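Local coordinates for protein ornithine carbamoyltransferase, mitochondrial (Coccidioides immitis, PDB 3SDS) that catalyses the transfer of the carbamoyl group from carbamoyl phosphate to L-ornithine, giving L-citrulline and phosphate, a step of arginine biosynthesis, at residues L60-F73 with T84-L98. Numbering follows the deposited sequence.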
ATOM      1  N   LEU A  60      -6.020 -11.377 -20.736  1.00 42.35           N
ATOM      2  CA  LEU A  60      -5.704 -10.660 -19.503  1.00 40.64           C
ATOM      3  C   LEU A  60      -5.479 -11.533 -18.239  1.00 41.01           C
ATOM      4  O   LEU A  60      -4.868 -11.059 -17.254  1.00 40.93           O
ATOM      5  CB  LEU A  60      -6.752  -9.574 -19.242  1.00 39.83           C
ATOM      6  CG  LEU A  60      -7.090  -8.558 -20.362  1.00 39.52           C
ATOM      7  CD1 LEU A  60      -8.200  -7.615 -19.888  1.00 39.28           C
ATOM      8  CD2 LEU A  60      -5.915  -7.733 -20.861  1.00 37.26           C
ATOM      9  N   THR A  61      -5.934 -12.786 -18.250  1.00 41.05           N
ATOM     10  CA  THR A  61      -5.981 -13.576 -17.007  1.00 41.56           C
ATOM     11  C   THR A  61      -4.593 -14.021 -16.506  1.00 41.14           C
ATOM     12  O   THR A  61      -3.910 -14.775 -17.181  1.00 41.84           O
ATOM     13  CB  THR A  61      -6.931 -14.805 -17.140  1.00 42.82           C
ATOM     14  OG1 THR A  61      -8.130 -14.391 -17.784  1.00 43.98           O
ATOM     15  CG2 THR A  61      -7.308 -15.390 -15.766  1.00 42.28           C
ATOM     16  N   GLY A  62      -4.190 -13.564 -15.323  1.00 39.90           N
ATOM     17  CA  GLY A  62      -2.847 -13.821 -14.841  1.00 39.40           C
ATOM     18  C   GLY A  62      -1.733 -13.290 -15.743  1.00 39.00           C
ATOM     19  O   GLY A  62      -0.594 -13.712 -15.627  1.00 40.13           O
ATOM     20  N   ALA A  63      -2.034 -12.366 -16.643  1.00 38.08           N
ATOM     21  CA  ALA A  63      -1.011 -11.824 -17.530  1.00 37.68           C
ATOM     22  C   ALA A  63       0.160 -11.162 -16.780  1.00 37.68           C
ATOM     23  O   ALA A  63       1.286 -11.151 -17.280  1.00 37.94           O
ATOM     24  CB  ALA A  63      -1.621 -10.844 -18.504  1.00 36.84           C
ATOM     25  N   LEU A  64      -0.102 -10.615 -15.592  1.00 37.63           N
ATOM     26  CA  LEU A  64       0.935  -9.932 -14.807  1.00 37.44           C
ATOM     27  C   LEU A  64       1.245 -10.601 -13.465  1.00 38.10           C
ATOM     28  O   LEU A  64       1.788  -9.947 -12.562  1.00 38.36           O
ATOM     29  CB  LEU A  64       0.552  -8.470 -14.541  1.00 36.83           C
ATOM     30  CG  LEU A  64       0.691  -7.407 -15.633  1.00 35.93           C
ATOM     31  CD1 LEU A  64       0.504  -6.072 -15.004  1.00 32.20           C
ATOM     32  CD2 LEU A  64       2.040  -7.486 -16.323  1.00 34.62           C
ATOM     33  N   SER A  65       0.924 -11.882 -13.313  1.00 38.05           N
ATOM     34  CA  SER A  65       1.078 -12.492 -11.999  1.00 38.79           C
ATOM     35  C   SER A  65       2.552 -12.766 -11.645  1.00 38.98           C
ATOM     36  O   SER A  65       3.360 -13.111 -12.499  1.00 39.09           O
ATOM     37  CB  SER A  65       0.244 -13.761 -11.902  1.00 39.43           C
ATOM     38  OG  SER A  65       0.803 -14.742 -12.757  1.00 41.42           O
ATOM     39  N   GLY A  66       2.890 -12.619 -10.371  1.00 39.36           N
ATOM     40  CA  GLY A  66       4.278 -12.630  -9.939  1.00 39.55           C
ATOM     41  C   GLY A  66       4.960 -11.274 -10.115  1.00 39.45           C
ATOM     42  O   GLY A  66       6.078 -11.082  -9.612  1.00 40.40           O
ATOM     43  N   LYS A  67       4.299 -10.323 -10.793  1.00 38.09           N
ATOM     44  CA  LYS A  67       4.948  -9.082 -11.201  1.00 37.53           C
ATOM     45  C   LYS A  67       4.507  -7.811 -10.490  1.00 37.52           C
ATOM     46  O   LYS A  67       3.331  -7.651 -10.134  1.00 37.70           O
ATOM     47  CB  LYS A  67       4.853  -8.902 -12.705  1.00 37.13           C
ATOM     48  CG  LYS A  67       5.342 -10.119 -13.432  1.00 38.17           C
ATOM     49  CD  LYS A  67       5.717  -9.879 -14.871  1.00 38.96           C
ATOM     50  CE  LYS A  67       6.367 -11.148 -15.393  1.00 40.77           C
ATOM     51  NZ  LYS A  67       6.213 -11.230 -16.845  1.00 44.17           N
ATOM     52  N   THR A  68       5.470  -6.909 -10.281  1.00 37.41           N
ATOM     53  CA  THR A  68       5.227  -5.627  -9.607  1.00 36.90           C
ATOM     54  C   THR A  68       5.259  -4.459 -10.587  1.00 36.43           C
ATOM     55  O   THR A  68       6.142  -4.398 -11.468  1.00 36.53           O
ATOM     56  CB  THR A  68       6.294  -5.377  -8.543  1.00 37.53           C
ATOM     57  OG1 THR A  68       6.351  -6.508  -7.671  1.00 38.03           O
ATOM     58  CG2 THR A  68       5.987  -4.121  -7.741  1.00 37.46           C
ATOM     59  N   VAL A  69       4.306  -3.542 -10.435  1.00 35.71           N
ATOM     60  CA  VAL A  69       4.352  -2.267 -11.153  1.00 35.40           C
ATOM     61  C   VAL A  69       4.600  -1.142 -10.140  1.00 36.68           C
ATOM     62  O   VAL A  69       3.850  -1.001  -9.166  1.00 37.23           O
ATOM     63  CB  VAL A  69       3.040  -2.024 -11.926  1.00 34.46           C
ATOM     64  CG1 VAL A  69       3.003  -0.614 -12.546  1.00 33.84           C
ATOM     65  CG2 VAL A  69       2.843  -3.083 -12.980  1.00 32.33           C
ATOM     66  N   ALA A  70       5.644  -0.344 -10.345  1.00 37.47           N
ATOM     67  CA  ALA A  70       5.905   0.779  -9.423  1.00 39.09           C
ATOM     68  C   ALA A  70       5.191   2.067  -9.842  1.00 39.49           C
ATOM     69  O   ALA A  70       5.284   2.496 -10.998  1.00 39.38           O
ATOM     70  CB  ALA A  70       7.400   1.025  -9.275  1.00 39.54           C
ATOM     71  N   MET A  71       4.467   2.673  -8.906  1.00 40.72           N
ATOM     72  CA  MET A  71       3.838   3.985  -9.131  1.00 41.53           C
ATOM     73  C   MET A  71       4.632   5.072  -8.406  1.00 43.40           C
ATOM     74  O   MET A  71       4.695   5.087  -7.163  1.00 44.17           O
ATOM     75  CB  MET A  71       2.388   3.999  -8.631  1.00 41.09           C
ATOM     76  CG  MET A  71       1.503   2.870  -9.144  1.00 40.63           C
ATOM     77  SD  MET A  71      -0.183   2.910  -8.459  1.00 42.74           S
ATOM     78  CE  MET A  71       0.052   2.403  -6.764  1.00 43.16           C
ATOM     79  N   MET A  72       5.257   5.966  -9.168  1.00 44.61           N
ATOM     80  CA  MET A  72       6.031   7.068  -8.556  1.00 47.25           C
ATOM     81  C   MET A  72       5.331   8.426  -8.677  1.00 47.85           C
ATOM     82  O   MET A  72       5.234   8.991  -9.781  1.00 47.66           O
ATOM     83  CB  MET A  72       7.445   7.142  -9.131  1.00 47.66           C
ATOM     84  CG  MET A  72       8.339   6.020  -8.655  1.00 50.41           C
ATOM     85  SD  MET A  72       9.866   5.864  -9.604  1.00 55.58           S
ATOM     86  CE  MET A  72      10.918   7.027  -8.735  1.00 54.38           C
ATOM     87  N   PHE A  73       4.847   8.947  -7.552  1.00 49.07           N
ATOM     88  CA  PHE A  73       4.105  10.199  -7.571  1.00 50.32           C
ATOM     89  C   PHE A  73       4.786  11.333  -6.800  1.00 52.91           C
ATOM     90  O   PHE A  73       5.092  11.185  -5.619  1.00 54.47           O
ATOM     91  CB  PHE A  73       2.656   9.983  -7.099  1.00 49.89           C
ATOM     92  CG  PHE A  73       1.871   8.993  -7.946  1.00 48.18           C
ATOM     93  CD1 PHE A  73       0.930   8.170  -7.370  1.00 47.94           C
ATOM     94  CD2 PHE A  73       2.089   8.878  -9.313  1.00 47.38           C
ATOM     95  CE1 PHE A  73       0.215   7.261  -8.136  1.00 46.74           C
ATOM     96  CE2 PHE A  73       1.384   7.963 -10.082  1.00 46.36           C
ATOM     97  CZ  PHE A  73       0.444   7.155  -9.492  1.00 45.71           C
ATOM     98  N   THR A  84      -5.066   3.109 -11.786  1.00 37.42           N
ATOM     99  CA  THR A  84      -3.857   2.309 -12.048  1.00 36.78           C
ATOM    100  C   THR A  84      -3.903   1.080 -11.139  1.00 36.80           C
ATOM    101  O   THR A  84      -3.731  -0.072 -11.579  1.00 36.42           O
ATOM    102  CB  THR A  84      -2.540   3.136 -11.804  1.00 37.43           C
ATOM    103  OG1 THR A  84      -2.639   4.437 -12.421  1.00 38.57           O
ATOM    104  CG2 THR A  84      -1.309   2.424 -12.350  1.00 35.62           C
ATOM    105  N   GLU A  85      -4.176   1.327  -9.866  1.00 37.11           N
ATOM    106  CA  GLU A  85      -4.226   0.252  -8.908  1.00 37.43           C
ATOM    107  C   GLU A  85      -5.211  -0.830  -9.418  1.00 37.30           C
ATOM    108  O   GLU A  85      -4.819  -1.994  -9.612  1.00 37.10           O
ATOM    109  CB  GLU A  85      -4.526   0.787  -7.501  1.00 37.85           C
ATOM    110  CG  GLU A  85      -3.822  -0.017  -6.412  1.00 40.10           C
ATOM    111  CD  GLU A  85      -3.374   0.760  -5.145  1.00 42.21           C
ATOM    112  OE1 GLU A  85      -2.980   1.946  -5.198  1.00 42.19           O
ATOM    113  OE2 GLU A  85      -3.378   0.127  -4.069  1.00 44.07           O
ATOM    114  N   GLY A  86      -6.453  -0.427  -9.714  1.00 37.09           N
ATOM    115  CA  GLY A  86      -7.493  -1.355 -10.193  1.00 36.47           C
ATOM    116  C   GLY A  86      -7.141  -2.102 -11.469  1.00 35.76           C
ATOM    117  O   GLY A  86      -7.460  -3.287 -11.614  1.00 36.13           O
ATOM    118  N   ALA A  87      -6.476  -1.411 -12.391  1.00 34.95           N
ATOM    119  CA  ALA A  87      -6.081  -1.984 -13.675  1.00 34.46           C
ATOM    120  C   ALA A  87      -5.025  -3.067 -13.546  1.00 34.38           C
ATOM    121  O   ALA A  87      -5.146  -4.145 -14.142  1.00 34.50           O
ATOM    122  CB  ALA A  87      -5.594  -0.902 -14.597  1.00 34.39           C
ATOM    123  N   VAL A  88      -3.987  -2.782 -12.769  1.00 34.26           N
ATOM    124  CA  VAL A  88      -2.960  -3.777 -12.494  1.00 33.87           C
ATOM    125  C   VAL A  88      -3.579  -5.044 -11.889  1.00 34.21           C
ATOM    126  O   VAL A  88      -3.281  -6.155 -12.337  1.00 34.34           O
ATOM    127  CB  VAL A  88      -1.877  -3.190 -11.567  1.00 34.25           C
ATOM    128  CG1 VAL A  88      -0.805  -4.226 -11.224  1.00 33.60           C
ATOM    129  CG2 VAL A  88      -1.248  -1.945 -12.209  1.00 33.77           C
ATOM    130  N   VAL A  89      -4.461  -4.883 -10.901  1.00 34.47           N
ATOM    131  CA  VAL A  89      -5.045  -6.033 -10.186  1.00 35.12           C
ATOM    132  C   VAL A  89      -5.930  -6.947 -11.069  1.00 35.78           C
ATOM    133  O   VAL A  89      -5.877  -8.166 -10.935  1.00 35.91           O
ATOM    134  CB  VAL A  89      -5.780  -5.595  -8.893  1.00 35.79           C
ATOM    135  CG1 VAL A  89      -6.620  -6.753  -8.292  1.00 36.56           C
ATOM    136  CG2 VAL A  89      -4.789  -5.056  -7.876  1.00 34.62           C
ATOM    137  N   LYS A  90      -6.732  -6.374 -11.970  1.00 36.43           N
ATOM    138  CA  LYS A  90      -7.469  -7.190 -12.961  1.00 37.21           C
ATOM    139  C   LYS A  90      -6.545  -8.156 -13.707  1.00 37.39           C
ATOM    140  O   LYS A  90      -6.953  -9.308 -13.995  1.00 38.03           O
ATOM    141  CB  LYS A  90      -8.249  -6.325 -13.957  1.00 37.20           C
ATOM    142  CG  LYS A  90      -9.610  -5.842 -13.456  1.00 38.71           C
ATOM    143  CD  LYS A  90     -10.686  -6.890 -13.702  1.00 43.01           C
ATOM    144  CE  LYS A  90     -11.774  -6.946 -12.579  1.00 46.54           C
ATOM    145  NZ  LYS A  90     -12.181  -5.616 -12.002  1.00 47.17           N
ATOM    146  N   MET A  91      -5.315  -7.708 -14.001  1.00 36.69           N
ATOM    147  CA  MET A  91      -4.302  -8.582 -14.626  1.00 37.03           C
ATOM    148  C   MET A  91      -3.521  -9.499 -13.655  1.00 37.83           C
ATOM    149  O   MET A  91      -2.602 -10.238 -14.065  1.00 38.47           O
ATOM    150  CB  MET A  91      -3.369  -7.798 -15.530  1.00 36.03           C
ATOM    151  CG  MET A  91      -3.998  -7.501 -16.877  1.00 36.72           C
ATOM    152  SD  MET A  91      -3.096  -6.316 -17.910  1.00 35.89           S
ATOM    153  CE  MET A  91      -3.744  -4.812 -17.181  1.00 31.68           C
ATOM    154  N   GLY A  92      -3.910  -9.480 -12.385  1.00 37.70           N
ATOM    155  CA  GLY A  92      -3.307 -10.354 -11.397  1.00 37.98           C
ATOM    156  C   GLY A  92      -1.940  -9.921 -10.920  1.00 38.31           C
ATOM    157  O   GLY A  92      -1.244 -10.717 -10.293  1.00 39.34           O
ATOM    158  N   GLY A  93      -1.545  -8.673 -11.196  1.00 37.61           N
ATOM    159  CA  GLY A  93      -0.247  -8.160 -10.735  1.00 37.46           C
ATOM    160  C   GLY A  93      -0.332  -7.401  -9.416  1.00 38.05           C
ATOM    161  O   GLY A  93      -1.436  -7.249  -8.857  1.00 38.09           O
ATOM    162  N   HIS A  94       0.824  -6.928  -8.923  1.00 38.07           N
ATOM    163  CA  HIS A  94       0.889  -6.069  -7.726  1.00 38.32           C
ATOM    164  C   HIS A  94       1.356  -4.606  -7.957  1.00 37.79           C
ATOM    165  O   HIS A  94       2.459  -4.363  -8.456  1.00 38.08           O
ATOM    166  CB  HIS A  94       1.730  -6.724  -6.629  1.00 39.17           C
ATOM    167  CG  HIS A  94       1.887  -5.875  -5.399  1.00 40.67           C
ATOM    168  ND1 HIS A  94       0.895  -5.749  -4.445  1.00 40.98           N
ATOM    169  CD2 HIS A  94       2.919  -5.105  -4.971  1.00 41.37           C
ATOM    170  CE1 HIS A  94       1.312  -4.941  -3.483  1.00 42.62           C
ATOM    171  NE2 HIS A  94       2.537  -4.536  -3.777  1.00 42.23           N
ATOM    172  N   PRO A  95       0.505  -3.633  -7.604  1.00 37.45           N
ATOM    173  CA  PRO A  95       0.805  -2.192  -7.661  1.00 37.51           C
ATOM    174  C   PRO A  95       1.505  -1.623  -6.407  1.00 38.53           C
ATOM    175  O   PRO A  95       1.011  -1.793  -5.291  1.00 39.14           O
ATOM    176  CB  PRO A  95      -0.579  -1.567  -7.823  1.00 36.97           C
ATOM    177  CG  PRO A  95      -1.501  -2.527  -7.177  1.00 36.76           C
ATOM    178  CD  PRO A  95      -0.937  -3.882  -7.406  1.00 37.54           C
ATOM    179  N   MET A  96       2.635  -0.942  -6.590  1.00 38.72           N
ATOM    180  CA  MET A  96       3.437  -0.468  -5.447  1.00 39.96           C
ATOM    181  C   MET A  96       3.457   1.060  -5.398  1.00 40.75           C
ATOM    182  O   MET A  96       3.921   1.724  -6.338  1.00 40.33           O
ATOM    183  CB  MET A  96       4.847  -1.062  -5.504  1.00 39.99           C
ATOM    184  CG  MET A  96       5.845  -0.471  -4.546  1.00 41.00           C
ATOM    185  SD  MET A  96       7.451  -1.319  -4.584  1.00 43.93           S
ATOM    186  CE  MET A  96       8.159  -0.808  -6.156  1.00 40.72           C
ATOM    187  N   PHE A  97       2.928   1.615  -4.310  1.00 42.12           N
ATOM    188  CA  PHE A  97       2.768   3.067  -4.197  1.00 43.24           C
ATOM    189  C   PHE A  97       3.972   3.715  -3.544  1.00 44.69           C
ATOM    190  O   PHE A  97       4.327   3.391  -2.434  1.00 45.99           O
ATOM    191  CB  PHE A  97       1.492   3.417  -3.429  1.00 43.43           C
ATOM    192  CG  PHE A  97       1.342   4.883  -3.150  1.00 44.99           C
ATOM    193  CD1 PHE A  97       1.245   5.806  -4.195  1.00 45.72           C
ATOM    194  CD2 PHE A  97       1.275   5.352  -1.847  1.00 46.93           C
ATOM    195  CE1 PHE A  97       1.098   7.194  -3.940  1.00 47.00           C
ATOM    196  CE2 PHE A  97       1.117   6.736  -1.580  1.00 48.44           C
ATOM    197  CZ  PHE A  97       1.030   7.656  -2.630  1.00 47.21           C
ATOM    198  N   LEU A  98       4.629   4.605  -4.256  1.00 45.70           N
ATOM    199  CA  LEU A  98       5.757   5.326  -3.683  1.00 48.21           C
ATOM    200  C   LEU A  98       5.486   6.811  -3.883  1.00 49.57           C
ATOM    201  O   LEU A  98       5.634   7.324  -4.996  1.00 48.77           O
ATOM    202  CB  LEU A  98       7.075   4.909  -4.352  1.00 47.83           C
ATOM    203  CG  LEU A  98       7.454   3.432  -4.547  1.00 46.68           C
ATOM    204  CD1 LEU A  98       8.628   3.324  -5.508  1.00 46.30           C
ATOM    205  CD2 LEU A  98       7.760   2.708  -3.246  1.00 46.56           C
TER
HETATM  206  O   HOH W   1      -6.364 -11.833 -13.759  1.00 35.42           O
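V69 gives its N-H to H94 O and takes the N-H of M96 on its own carbonyl, both bonds 2.8 Å long, V69 N to H94 O and V69 O to M96 N. M71 repeats the pattern two residues on, with N to M96 O and O to L98 N; K67 O, which receives H94 N at 2.9 Å, and F73 N, which binds L98 O, close the ladder at its two ends. T68, A70 and M72 direct their backbone groups the other way, T68 to S123 and the other two to strand 124-128. This is the parallel pairing of a beta-alpha-beta unit in the carbamoyl phosphate domain: strand 68-73, helix 78-90 and strand 94-98, an outermost strand of this chain's four-stranded parallel sheet. Ahead of the two strands, the helix ends in a Schellman motif at G92, and M91 O accepts L64 N at 3.0 Å. A water bridges K90 O and G62 N.

On the face with V69 and P95, M71 approaches the helix, its SD running past T84 CG2. A turn about the CG-SD bond (chi3 -72°) brings M71 CE 3.8 Å from F97 CB and 3.4 Å from E85 OE1. The E85 carboxylate has polar partners of its own, R81 through OE1 and H94 of a neighbouring subunit through OE2; reciprocally, H94 NE2 bonds E85 of the other neighbour in the trimer. F73 presents CD1 to the edge of the F97 ring, 3.6 Å from CE1, and also packs on T80 and R128, which probably bind carbamoyl phosphate.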